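Local coordinates for choline/ethanolamine kinase family protein (Mesorhizobium loti, PDB 3DXQ) that probably transfers a phosphate group to ethanolamine or a related small amino alcohol, acting as a kinase-like phosphotransferase, at residues Ala9-Ile14 with Ala18-Pro23; Asn184-Gly189 with Trp193-Glu198; Tyr52-Asn57 with Phe124-Glu129; Gln93-Ser96 with Thr102-Gly105; Lys116-Gly121 with Trp207-Leu212. All blocks are in the same frame, centred on the assembly; numbering follows the deposited sequence.

Contact 1 (Ala9-Ile14 with Ala18-Pro23)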
# COMPACT_ATOMS: atom_id res chain seq x y z
N ALA A 9 11.96 -22.58 13.90
CA ALA A 9 13.04 -23.22 13.17
C ALA A 9 14.00 -22.13 12.69
O ALA A 9 15.20 -22.20 12.95
CB ALA A 9 12.49 -24.00 11.99
N LYS A 10 13.44 -21.12 12.01
CA LYS A 10 14.25 -20.03 11.45
C LYS A 10 15.14 -19.32 12.48
O LYS A 10 16.19 -18.80 12.11
CB LYS A 10 13.39 -19.00 10.71
CG LYS A 10 13.16 -19.29 9.22
CD LYS A 10 12.28 -20.52 8.97
CE LYS A 10 11.60 -20.47 7.60
NZ LYS A 10 12.50 -20.04 6.48
N LEU A 11 14.72 -19.29 13.73
CA LEU A 11 15.51 -18.66 14.79
C LEU A 11 16.95 -19.14 14.83
O LEU A 11 17.86 -18.34 15.03
CB LEU A 11 14.90 -18.90 16.16
CG LEU A 11 13.85 -17.90 16.64
CD1 LEU A 11 12.95 -17.46 15.49
CD2 LEU A 11 13.02 -18.48 17.80
N ALA A 12 17.15 -20.45 14.66
CA ALA A 12 18.49 -21.05 14.67
C ALA A 12 19.44 -20.16 13.89
O ALA A 12 20.43 -19.69 14.44
CB ALA A 12 18.45 -22.46 14.06
N ALA A 13 19.09 -19.91 12.63
CA ALA A 13 19.85 -19.05 11.74
C ALA A 13 20.22 -17.76 12.44
O ALA A 13 21.39 -17.56 12.75
CB ALA A 13 19.06 -18.73 10.46
N ILE A 14 19.23 -16.92 12.75
CA ILE A 14 19.52 -15.58 13.26
C ILE A 14 20.16 -15.58 14.64
O ILE A 14 19.51 -15.92 15.61
CB ILE A 14 18.29 -14.69 13.33
CG1 ILE A 14 17.49 -14.76 12.03
CG2 ILE A 14 18.74 -13.26 13.59
CD1 ILE A 14 16.35 -15.73 12.07
N ALA A 18 18.44 -16.41 18.16
CA ALA A 18 18.77 -17.77 18.61
C ALA A 18 18.57 -17.97 20.11
O ALA A 18 18.87 -17.08 20.92
CB ALA A 18 20.22 -18.12 18.23
N GLY A 19 18.06 -19.14 20.47
CA GLY A 19 17.84 -19.50 21.87
C GLY A 19 16.79 -18.66 22.60
O GLY A 19 16.87 -18.49 23.82
N TYR A 20 15.82 -18.13 21.86
CA TYR A 20 14.69 -17.42 22.45
C TYR A 20 13.61 -18.45 22.71
O TYR A 20 12.98 -18.97 21.77
CB TYR A 20 14.17 -16.35 21.51
CG TYR A 20 12.85 -15.76 21.95
CD1 TYR A 20 12.81 -14.74 22.90
CD2 TYR A 20 11.65 -16.21 21.40
CE1 TYR A 20 11.60 -14.18 23.30
CE2 TYR A 20 10.44 -15.67 21.80
CZ TYR A 20 10.42 -14.66 22.75
OH TYR A 20 9.23 -14.11 23.14
N THR A 21 13.38 -18.72 23.99
CA THR A 21 12.46 -19.77 24.41
C THR A 21 11.12 -19.23 24.91
O THR A 21 10.26 -19.99 25.33
CB THR A 21 13.12 -20.61 25.51
OG1 THR A 21 13.28 -19.80 26.68
CG2 THR A 21 14.50 -21.13 25.03
N GLY A 22 10.96 -17.91 24.86
CA GLY A 22 9.70 -17.26 25.20
C GLY A 22 8.63 -17.41 24.12
O GLY A 22 8.86 -18.06 23.09
N PRO A 23 7.45 -16.81 24.35
CA PRO A 23 6.29 -16.90 23.44
C PRO A 23 6.47 -16.13 22.15
O PRO A 23 7.08 -15.07 22.15
CB PRO A 23 5.14 -16.27 24.24
CG PRO A 23 5.74 -15.60 25.40
CD PRO A 23 7.17 -15.99 25.54
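The connection between the helix of residues 3-10 and strand 24-27 folds back on itself where Ala18 meets the backbone of Leu11 and Ile14, a compact example of how a chain reverses as it leaves a helix. The link is a backbone hydrogen bond from Ala18 N to Ile14 O, 2.8 Å long and bent to 142° at the hydrogen, the donor arriving nearly along the C=O axis. Donor and acceptor lie four residues apart, so the bond closes a five-residue turn. The methyl of Ala18 lies near two carbonyls, its CB 3.5 Å from Ile14 O and 4.0 Å from Leu11 O. One branch of Leu11 then reaches past this turn: its CD2 comes to 4.4 Å from Tyr20 CB and 4.0 Å from Tyr20 O, touching the tyrosine near the plane of the ring, at the edge and not over a face.

The ring itself is folded onto its own loop. With CG anti to the backbone N (chi1 169°), it lies beneath the next residues of the chain, Gly22 N standing 3.7 Å above the plane over the ring centre. The phenol then donates from Tyr20 OH to Pro23 O over 2.6 Å, tilted 28° from the carbonyl plane, which limits the ring's freedom to turn. Behind the contact, Leu11 and Ile14 both pack on Leu42 of strand 40-45, and Lys10 rests on Ile44, while Gly22 O receives a weak bond from Arg8; helix 3-10 and the loop after it thus lie against the five-stranded sheet that strand 24-27 borders.

Contact 2 (Asn184-Gly189 with Trp193-Glu198)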
# COMPACT_ATOMS: atom_id res chain seq x y z
N ASN A 184 -0.58 -2.06 7.39
CA ASN A 184 0.82 -1.64 7.34
C ASN A 184 1.17 -0.44 8.22
O ASN A 184 2.32 -0.03 8.24
CB ASN A 184 1.19 -1.32 5.88
CG ASN A 184 1.23 -2.57 5.02
OD1 ASN A 184 1.45 -3.67 5.53
ND2 ASN A 184 1.05 -2.40 3.70
N PHE A 185 0.19 0.13 8.91
CA PHE A 185 0.42 1.28 9.76
C PHE A 185 0.35 0.89 11.22
O PHE A 185 -0.61 0.27 11.67
CB PHE A 185 -0.63 2.37 9.52
CG PHE A 185 -0.44 3.12 8.24
CD1 PHE A 185 -0.97 2.64 7.05
CD2 PHE A 185 0.26 4.33 8.23
CE1 PHE A 185 -0.79 3.32 5.88
CE2 PHE A 185 0.44 5.02 7.06
CZ PHE A 185 -0.09 4.51 5.86
N LEU A 186 1.39 1.27 11.96
CA LEU A 186 1.45 1.03 13.39
C LEU A 186 1.33 2.38 14.05
O LEU A 186 2.17 3.25 13.86
CB LEU A 186 2.77 0.35 13.77
CG LEU A 186 3.15 -0.86 12.91
CD1 LEU A 186 4.45 -1.44 13.44
CD2 LEU A 186 2.02 -1.92 12.82
N ASP A 187 0.28 2.54 14.85
CA ASP A 187 -0.01 3.82 15.46
C ASP A 187 0.36 3.85 16.93
O ASP A 187 -0.18 3.08 17.71
CB ASP A 187 -1.50 4.10 15.33
CG ASP A 187 -1.89 5.48 15.83
OD1 ASP A 187 -1.04 6.41 15.81
OD2 ASP A 187 -3.07 5.66 16.21
N THR A 188 1.28 4.72 17.32
CA THR A 188 1.48 4.91 18.75
C THR A 188 0.36 5.87 19.04
O THR A 188 -0.63 5.90 18.30
CB THR A 188 2.86 5.48 19.11
OG1 THR A 188 2.95 6.85 18.70
CG2 THR A 188 3.95 4.67 18.44
N GLY A 189 0.45 6.65 20.09
CA GLY A 189 -0.59 7.66 20.25
C GLY A 189 -0.39 8.83 19.29
O GLY A 189 -1.34 9.38 18.76
N TRP A 193 4.11 4.59 12.21
CA TRP A 193 5.21 4.00 11.49
C TRP A 193 4.56 3.21 10.36
O TRP A 193 3.37 2.90 10.39
CB TRP A 193 5.99 3.06 12.36
CG TRP A 193 6.58 3.67 13.61
CD1 TRP A 193 5.96 3.84 14.81
CD2 TRP A 193 7.91 4.11 13.79
NE1 TRP A 193 6.82 4.38 15.72
CE2 TRP A 193 8.04 4.55 15.13
CE3 TRP A 193 9.02 4.18 12.94
CZ2 TRP A 193 9.23 5.07 15.65
CZ3 TRP A 193 10.22 4.69 13.46
CH2 TRP A 193 10.31 5.13 14.80
N ILE A 194 5.34 2.89 9.33
CA ILE A 194 4.83 2.10 8.21
C ILE A 194 5.79 0.92 7.98
O ILE A 194 7.00 1.08 8.09
CB ILE A 194 4.69 2.95 6.93
CG1 ILE A 194 4.15 4.35 7.27
CG2 ILE A 194 3.80 2.25 5.94
CD1 ILE A 194 3.99 5.28 6.11
N VAL A 195 5.22 -0.25 7.67
CA VAL A 195 5.96 -1.48 7.40
C VAL A 195 5.54 -2.06 6.05
O VAL A 195 4.59 -1.58 5.46
CB VAL A 195 5.69 -2.53 8.51
CG1 VAL A 195 5.93 -1.92 9.86
CG2 VAL A 195 4.25 -3.10 8.41
N ASP A 196 6.23 -3.11 5.61
CA ASP A 196 5.94 -3.85 4.37
C ASP A 196 6.25 -3.06 3.12
O ASP A 196 5.36 -2.54 2.45
CB ASP A 196 4.50 -4.37 4.32
CG ASP A 196 4.41 -5.89 4.38
OD1 ASP A 196 4.94 -6.50 5.34
OD2 ASP A 196 3.78 -6.48 3.47
N TRP A 197 7.53 -2.99 2.80
CA TRP A 197 8.01 -2.15 1.71
C TRP A 197 8.26 -2.90 0.44
O TRP A 197 8.98 -2.43 -0.42
CB TRP A 197 9.28 -1.42 2.17
CG TRP A 197 8.99 -0.58 3.36
CD1 TRP A 197 9.00 -0.98 4.65
CD2 TRP A 197 8.59 0.80 3.36
NE1 TRP A 197 8.65 0.07 5.47
CE2 TRP A 197 8.39 1.17 4.71
CE3 TRP A 197 8.38 1.76 2.37
CZ2 TRP A 197 8.00 2.45 5.08
CZ3 TRP A 197 8.00 3.03 2.74
CH2 TRP A 197 7.81 3.37 4.08
N GLU A 198 7.63 -4.05 0.30
CA GLU A 198 7.90 -4.89 -0.88
C GLU A 198 7.47 -4.28 -2.22
O GLU A 198 8.07 -4.61 -3.26
CB GLU A 198 7.28 -6.28 -0.69
CG GLU A 198 5.77 -6.29 -0.62
CD GLU A 198 5.23 -7.59 -0.07
OE1 GLU A 198 5.62 -8.67 -0.58
OE2 GLU A 198 4.40 -7.52 0.87
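The phenyl ring of Phe185 has Ile194 CG2 over one face, and the indole of Trp193 is met at its edge, in plane, by the methyl CG2 of Thr188, 4.0 Å from Trp193 NE1; Arg191 makes a cation-pi contact with the indole. The threonine presents that methyl because its hydroxyl sits between the backbone N and the carbonyl carbon (chi1 71°), from where OG1 bonds to the backbone N atoms of Glu190 and Arg191 in the turn. Phe185 and Ile194 run alongside each other in the same sense, with Phe185 CE2 3.7 Å from Ile194 CD1. Leu186 instead is laid nearly perpendicular to Val195, touching through Leu186 CD1 and Val195 CG1 at 3.9 Å.

A short antiparallel ladder carries these side chains. Leu186 and Trp193 form the hydrogen-bonded pair, Trp193 N donating to Leu186 O at 2.9 Å and Leu186 N to Trp193 O at 3.0 Å. Phe185 and Ile194 are the non-hydrogen-bonded pair beside it, and a further backbone bond, Val195 N to Asn184 O (3.0 Å, 157°), follows where the strands have ended. There the amide of Asn184 crosses Asp196, their planes 27° apart, with Asn184 OD1 3.4 Å from Asp196 CB. Asp196 OD1 takes a bond from Asn32 ND2, and Asn184 ND2 makes a weak one to Asp179 O.

This hairpin is the one that, in kinases of this clan, runs from the catalytic loop to the metal-binding aspartate; the spacing of His177, Asp179 and Asn184 ahead of it and Asp196 after it is consistent with that active-site arrangement.

Contact 3 (Tyr52-Asn57 with Phe124-Glu129)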
# COMPACT_ATOMS: atom_id res chain seq x y z
N TYR A 52 6.47 -14.29 -7.07
CA TYR A 52 5.87 -13.12 -7.70
C TYR A 52 6.17 -11.76 -7.00
O TYR A 52 6.06 -10.73 -7.64
CB TYR A 52 4.36 -13.31 -7.86
CG TYR A 52 3.59 -13.32 -6.55
CD1 TYR A 52 3.13 -12.13 -5.97
CD2 TYR A 52 3.31 -14.53 -5.89
CE1 TYR A 52 2.42 -12.13 -4.77
CE2 TYR A 52 2.60 -14.55 -4.68
CZ TYR A 52 2.16 -13.35 -4.13
OH TYR A 52 1.46 -13.35 -2.95
N ILE A 53 6.49 -11.77 -5.70
CA ILE A 53 6.96 -10.55 -4.97
C ILE A 53 8.48 -10.45 -5.13
O ILE A 53 9.10 -11.38 -5.65
CB ILE A 53 6.62 -10.56 -3.46
N ASN A 54 9.10 -9.37 -4.67
CA ASN A 54 10.53 -9.14 -4.93
C ASN A 54 11.32 -8.68 -3.71
O ASN A 54 11.33 -7.50 -3.37
CB ASN A 54 10.66 -8.12 -6.05
CG ASN A 54 12.11 -7.83 -6.42
OD1 ASN A 54 12.97 -7.66 -5.55
ND2 ASN A 54 12.38 -7.79 -7.71
N ARG A 55 12.05 -9.60 -3.10
CA ARG A 55 12.69 -9.33 -1.80
C ARG A 55 13.94 -8.45 -1.83
O ARG A 55 14.25 -7.78 -0.85
CB ARG A 55 12.96 -10.66 -1.08
CG ARG A 55 11.73 -11.54 -0.92
CD ARG A 55 10.60 -10.78 -0.29
NE ARG A 55 9.47 -11.65 -0.05
CZ ARG A 55 8.33 -11.23 0.47
NH1 ARG A 55 8.17 -9.95 0.79
NH2 ARG A 55 7.35 -12.09 0.66
N ALA A 56 14.65 -8.44 -2.95
CA ALA A 56 15.81 -7.58 -3.09
C ALA A 56 15.41 -6.10 -2.97
O ALA A 56 16.10 -5.31 -2.32
CB ALA A 56 16.49 -7.83 -4.43
N ASN A 57 14.30 -5.75 -3.61
CA ASN A 57 13.76 -4.40 -3.53
C ASN A 57 13.41 -4.06 -2.09
O ASN A 57 13.86 -3.04 -1.57
CB ASN A 57 12.51 -4.26 -4.40
CG ASN A 57 11.99 -2.84 -4.44
OD1 ASN A 57 12.75 -1.90 -4.68
ND2 ASN A 57 10.69 -2.67 -4.20
N PHE A 124 14.60 4.98 -3.65
CA PHE A 124 14.14 3.63 -4.00
C PHE A 124 14.57 3.34 -5.42
O PHE A 124 14.44 4.19 -6.29
CB PHE A 124 12.62 3.46 -3.86
CG PHE A 124 12.07 3.68 -2.45
CD1 PHE A 124 12.87 3.55 -1.32
CD2 PHE A 124 10.70 3.93 -2.28
CE1 PHE A 124 12.32 3.71 -0.03
CE2 PHE A 124 10.15 4.09 -1.02
CZ PHE A 124 10.96 3.98 0.12
N PRO A 125 15.06 2.11 -5.68
CA PRO A 125 15.68 1.79 -6.97
C PRO A 125 14.74 1.65 -8.15
O PRO A 125 15.15 1.85 -9.28
CB PRO A 125 16.33 0.43 -6.71
CG PRO A 125 15.50 -0.18 -5.66
CD PRO A 125 15.05 0.94 -4.78
N PHE A 126 13.50 1.26 -7.90
CA PHE A 126 12.58 1.01 -9.00
C PHE A 126 11.50 2.06 -9.13
O PHE A 126 11.16 2.73 -8.17
CB PHE A 126 12.00 -0.40 -8.87
CG PHE A 126 13.05 -1.49 -8.84
CD1 PHE A 126 14.14 -1.47 -9.73
CD2 PHE A 126 12.94 -2.56 -7.96
CE1 PHE A 126 15.10 -2.48 -9.70
CE2 PHE A 126 13.91 -3.59 -7.94
CZ PHE A 126 14.98 -3.54 -8.81
N ARG A 127 11.01 2.21 -10.35
CA ARG A 127 10.01 3.19 -10.70
C ARG A 127 8.67 2.47 -10.67
O ARG A 127 8.55 1.37 -11.19
CB ARG A 127 10.33 3.74 -12.10
CG ARG A 127 9.30 4.67 -12.73
CD ARG A 127 9.35 6.06 -12.13
NE ARG A 127 8.38 6.96 -12.77
CZ ARG A 127 7.11 7.13 -12.40
NH1 ARG A 127 6.57 6.46 -11.38
NH2 ARG A 127 6.34 7.99 -13.07
N PHE A 128 7.66 3.08 -10.05
CA PHE A 128 6.33 2.50 -10.01
C PHE A 128 5.68 2.77 -11.36
O PHE A 128 5.60 3.91 -11.79
CB PHE A 128 5.51 3.12 -8.87
CG PHE A 128 4.17 2.47 -8.67
CD1 PHE A 128 4.05 1.30 -7.94
CD2 PHE A 128 3.02 3.03 -9.23
CE1 PHE A 128 2.81 0.69 -7.76
CE2 PHE A 128 1.78 2.44 -9.05
CZ PHE A 128 1.68 1.27 -8.31
N GLU A 129 5.24 1.71 -12.03
CA GLU A 129 4.67 1.83 -13.39
C GLU A 129 3.20 1.45 -13.37
O GLU A 129 2.84 0.30 -13.64
CB GLU A 129 5.44 0.92 -14.37
CG GLU A 129 6.94 1.28 -14.55
CD GLU A 129 7.16 2.51 -15.41
OE1 GLU A 129 6.21 2.91 -16.11
OE2 GLU A 129 8.27 3.07 -15.39
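Asn57 rests its amide oxygen against two neighbours, OD1 lying 3.4 Å from Pro125 CG and 3.4 Å from Phe126 CD2, and this is the close-packed part of the contact. The amide and the phenyl ring run antiparallel past each other, their planes 36° apart, so that Asn57 CB also comes to 3.9 Å from Phe126 CE2. Pro125 braces the ring from its own side, with CG 4.1 Å above the plane over the centre of Phe126. Because CG of Asn57 is anti to the backbone N (chi1 -175°), the amide extends toward Pro125 and Phe126, while its ND2 donates to Ser200 O, just before strand 201-203. With an alanine here, Ser200 O would probably be left without this donor and a gap would open beside Phe126 and Pro125.

The outer side is looser. Asn54, exposed to solvent, brings ND2 no nearer than 4.5 Å to Phe126 CE2; its OD1 accepts from Asn57 N at 3.0 Å and a nearly straight 170°. Asn54 holds the N-cap position of helix 55-67, and this is its capping bond, which ties the loose side to the tight one. The start of this helix thereby meets the loop before helix 130-141; in that loop Phe126 and Phe128 bond through their backbones to Met202 of strand 201-203, while Phe124 packs on Ala61 and Glu64 one and two turns further along helix 55-67.

Contact 4 (Gln93-Ser96 with Thr102-Gly105)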
# COMPACT_ATOMS: atom_id res chain seq x y z
N GLN A 93 -0.47 0.37 17.82
CA GLN A 93 -1.67 -0.31 17.34
C GLN A 93 -1.62 -0.53 15.82
O GLN A 93 -1.38 0.41 15.07
CB GLN A 93 -2.89 0.54 17.70
CG GLN A 93 -4.24 -0.14 17.51
CD GLN A 93 -4.41 -1.33 18.42
OE1 GLN A 93 -4.62 -2.46 17.97
NE2 GLN A 93 -4.27 -1.09 19.72
N THR A 94 -1.83 -1.76 15.38
CA THR A 94 -1.98 -2.05 13.95
C THR A 94 -3.29 -1.47 13.52
O THR A 94 -4.29 -1.68 14.19
CB THR A 94 -2.01 -3.55 13.66
OG1 THR A 94 -0.69 -4.04 13.83
CG2 THR A 94 -2.43 -3.81 12.23
N MSE A 95 -3.29 -0.76 12.41
CA MSE A 95 -4.47 -0.05 11.97
C MSE A 95 -5.43 -0.89 11.08
O MSE A 95 -5.14 -2.03 10.69
CB MSE A 95 -4.06 1.26 11.29
CG MSE A 95 -3.30 2.23 12.21
SE MSE A 95 -4.34 3.01 13.66
CE MSE A 95 -5.75 3.74 12.56
N SER A 96 -6.58 -0.29 10.81
CA SER A 96 -7.64 -0.88 9.98
C SER A 96 -8.63 0.22 9.63
O SER A 96 -8.63 1.28 10.25
CB SER A 96 -8.36 -1.96 10.77
OG SER A 96 -9.17 -1.40 11.81
N THR A 102 -12.13 5.38 14.36
CA THR A 102 -12.11 5.30 15.84
C THR A 102 -11.04 6.14 16.56
O THR A 102 -11.31 6.68 17.63
CB THR A 102 -11.91 3.81 16.28
OG1 THR A 102 -13.20 3.18 16.35
CG2 THR A 102 -11.20 3.68 17.66
N ARG A 103 -9.84 6.21 16.01
CA ARG A 103 -8.74 6.87 16.71
C ARG A 103 -8.58 8.28 16.17
O ARG A 103 -8.08 8.47 15.06
CB ARG A 103 -7.45 6.04 16.57
CG ARG A 103 -7.62 4.59 17.05
CD ARG A 103 -6.47 3.66 16.68
NE ARG A 103 -5.20 4.09 17.27
CZ ARG A 103 -4.86 3.91 18.55
NH1 ARG A 103 -5.69 3.29 19.39
NH2 ARG A 103 -3.69 4.34 18.99
N PRO A 104 -9.03 9.28 16.94
CA PRO A 104 -9.02 10.63 16.39
C PRO A 104 -7.63 11.11 16.04
O PRO A 104 -6.70 10.89 16.82
CB PRO A 104 -9.61 11.48 17.51
CG PRO A 104 -9.46 10.67 18.73
CD PRO A 104 -9.54 9.26 18.32
N GLY A 105 -7.49 11.72 14.86
CA GLY A 105 -6.19 12.21 14.38
C GLY A 105 -5.36 11.20 13.61
O GLY A 105 -4.30 11.54 13.07
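Thr102 closes helix 97-102, and Arg103, the next residue and the first to leave the helical conformation, sends its side chain back across to Gln93 and Met95. Its aliphatic part comes first: Arg103 CD lies 3.8 Å from the selenium, SE, of Met95, a residue deposited as selenomethionine, and NE follows at 3.9 Å from the same SE. The methionine chain is bent at both chi2 and chi3, which brings its methyl CE to 4.2 Å from Arg103 CD. A turn at chi3 of the arginine (62°) then sets the guanidinium flat against Gln93, whose CB stands 4.0 Å from Arg103 CZ, over the centre of one face. Gln93 CG adds a looser touch, 4.2 Å from Arg103 NH1. The amide further out is turned 55° from the guanidinium plane, and its OE1 is taken by Lys99 NZ.

No hydrogen bond crosses between the two segments; the charge is met from strand 185-187, where Asp187 OD2 forms a salt bridge with Arg103 NE. That strand is the middle one of a three-stranded antiparallel sheet in which strand 93-94 forms an edge, Gln93 pairing through its backbone with Asp187 and Met95 with Phe185. As in other kinase-like folds, this part of the chain leads from the five-stranded sheet into the helical lobe.

Pro104 carries the chain onward and offers its carbonyl to NH1 of Arg109, a residue that also pairs with Asp187. Gly105 takes the N-cap position of helix 106-118 with a positive phi (88°), where a CB would press on Pro104 O.

Contact 5 (Lys116-Gly121 with Trp207-Leu212)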
# COMPACT_ATOMS: atom_id res chain seq x y z
N LYS A 116 6.79 12.85 5.94
CA LYS A 116 8.14 12.59 6.36
C LYS A 116 8.83 11.72 5.32
O LYS A 116 10.00 11.99 4.97
CB LYS A 116 8.15 11.90 7.72
CG LYS A 116 9.51 11.95 8.41
CD LYS A 116 9.36 11.57 9.89
CE LYS A 116 10.68 11.38 10.60
NZ LYS A 116 10.42 10.66 11.86
N LEU A 117 8.10 10.73 4.83
CA LEU A 117 8.63 9.79 3.84
C LEU A 117 8.99 10.48 2.56
O LEU A 117 10.13 10.41 2.13
CB LEU A 117 7.63 8.67 3.53
CG LEU A 117 7.98 7.70 2.39
CD1 LEU A 117 9.29 6.97 2.72
CD2 LEU A 117 6.84 6.71 2.08
N HIS A 118 8.01 11.11 1.94
CA HIS A 118 8.20 11.76 0.63
C HIS A 118 9.20 12.89 0.72
O HIS A 118 9.98 13.12 -0.19
CB HIS A 118 6.88 12.27 0.08
CG HIS A 118 5.86 11.19 -0.12
ND1 HIS A 118 4.51 11.45 -0.17
CD2 HIS A 118 6.00 9.85 -0.26
CE1 HIS A 118 3.86 10.31 -0.34
NE2 HIS A 118 4.73 9.33 -0.41
N GLY A 119 9.20 13.58 1.84
CA GLY A 119 10.15 14.67 2.07
C GLY A 119 11.52 14.23 2.50
O GLY A 119 12.37 15.08 2.74
N SER A 120 11.75 12.92 2.61
CA SER A 120 13.06 12.38 3.06
C SER A 120 14.10 12.28 1.94
O SER A 120 13.87 12.63 0.79
CB SER A 120 12.88 11.00 3.67
OG SER A 120 12.64 10.03 2.65
N GLY A 121 15.27 11.77 2.29
CA GLY A 121 16.31 11.53 1.31
C GLY A 121 16.28 10.09 0.82
O GLY A 121 17.14 9.69 0.04
N TRP A 207 -0.19 9.02 -5.03
CA TRP A 207 -0.69 7.66 -5.20
C TRP A 207 -0.86 7.03 -3.82
O TRP A 207 -1.84 6.32 -3.58
CB TRP A 207 0.27 6.80 -6.01
CG TRP A 207 -0.02 5.37 -5.82
CD1 TRP A 207 0.47 4.57 -4.83
CD2 TRP A 207 -0.87 4.56 -6.62
NE1 TRP A 207 -0.03 3.29 -4.97
CE2 TRP A 207 -0.84 3.26 -6.07
CE3 TRP A 207 -1.64 4.80 -7.76
CZ2 TRP A 207 -1.57 2.21 -6.60
CZ3 TRP A 207 -2.37 3.76 -8.30
CH2 TRP A 207 -2.33 2.47 -7.72
N ASP A 208 0.10 7.30 -2.93
CA ASP A 208 0.06 6.79 -1.57
C ASP A 208 -1.18 7.26 -0.84
O ASP A 208 -1.86 6.46 -0.16
CB ASP A 208 1.32 7.22 -0.79
CG ASP A 208 2.53 6.30 -1.05
OD1 ASP A 208 2.38 5.28 -1.77
OD2 ASP A 208 3.62 6.60 -0.50
N LEU A 209 -1.47 8.56 -0.95
CA LEU A 209 -2.66 9.14 -0.32
C LEU A 209 -3.93 8.52 -0.88
O LEU A 209 -4.82 8.14 -0.12
CB LEU A 209 -2.71 10.68 -0.45
CG LEU A 209 -1.82 11.41 0.58
CD1 LEU A 209 -0.32 11.10 0.43
CD2 LEU A 209 -2.02 12.91 0.55
N GLY A 210 -3.99 8.38 -2.20
CA GLY A 210 -5.19 7.79 -2.82
C GLY A 210 -5.39 6.34 -2.42
O GLY A 210 -6.52 5.89 -2.17
N ASP A 211 -4.28 5.61 -2.34
CA ASP A 211 -4.33 4.19 -2.03
C ASP A 211 -4.81 3.96 -0.60
O ASP A 211 -5.71 3.15 -0.37
CB ASP A 211 -2.95 3.57 -2.22
CG ASP A 211 -2.99 2.04 -2.28
OD1 ASP A 211 -3.45 1.36 -1.35
OD2 ASP A 211 -2.49 1.50 -3.27
N LEU A 212 -4.24 4.69 0.34
CA LEU A 212 -4.68 4.58 1.73
C LEU A 212 -6.15 4.90 1.85
O LEU A 212 -6.88 4.17 2.52
CB LEU A 212 -3.88 5.54 2.61
CG LEU A 212 -4.30 5.67 4.06
CD1 LEU A 212 -4.55 4.27 4.65
CD2 LEU A 212 -3.21 6.44 4.85
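His118, in the last turn of helix 106-118, faces Asp208 of helix 206-215 with their CA atoms 9.8 Å apart, a separation that side chains must bridge. The two helices belong to the helical lobe of the kinase-like fold, and the bridge is a histidine-carboxylate hydrogen bond. With CG anti to the carbonyl carbon (chi1 -60°), the imidazole is carried toward helix 206-215. His118 NE2 donates to Asp208 OD2 at 2.9 Å and 163°, with the oxygen close to the plane of the ring. The carboxylate is met less squarely, on its anti side and 34° out of its plane. At the other nitrogen, ND1 is hydrogen-bonded to Tyr230 OH, so the ring is held at two points and its rotation fixed.

Asp208 does further work: OD2 also takes His177 N and OD1 takes Cys178 N, a grip on the backbone consistent with the helix aspartate that steadies the catalytic loop in protein kinases. A leucine in place of His118 would probably leave Tyr230 OH without this mate and Asp208 OD2 without its side-chain donor, though the two backbone N-H groups would remain.

Two leucine methyls border the pair. Leu209 CD1 lies at the imidazole edge, 4.3 Å from His118 CE1, and Leu117 CD2 approaches Asp208 OD2 at 4.1 Å. Where helix 106-118 ends, Leu117 O accepts twice from one residue, from Ser120 N at 3.0 Å and, in the carbonyl plane, from Ser120 OG at 2.6 Å.

How the contacts relate
Contact 2 is the common neighbour of contacts 3, 4 and 5. It meets contact 4 in one sheet, their centres 11 Å apart, and the Asp187-Arg103 salt bridge joins them. Towards contact 3, Glu198 pairs with Arg55 and Trp197 packs on Phe124. Contact 5, 13 Å from contact 2 between centres, encloses it along the chain; Phe185 rests on Leu212 and Trp197 on Leu117, while Asp208 holds the backbone of His177 and Cys178 in the probable catalytic loop, which Asn184 ends. Contacts 3 and 5 interleave in sequence and touch through Phe128 and Trp207. Contact 1 stands apart, touching none of the others, its nearest atoms about 11 Å from contact 3 and about 15 Å from contact 2.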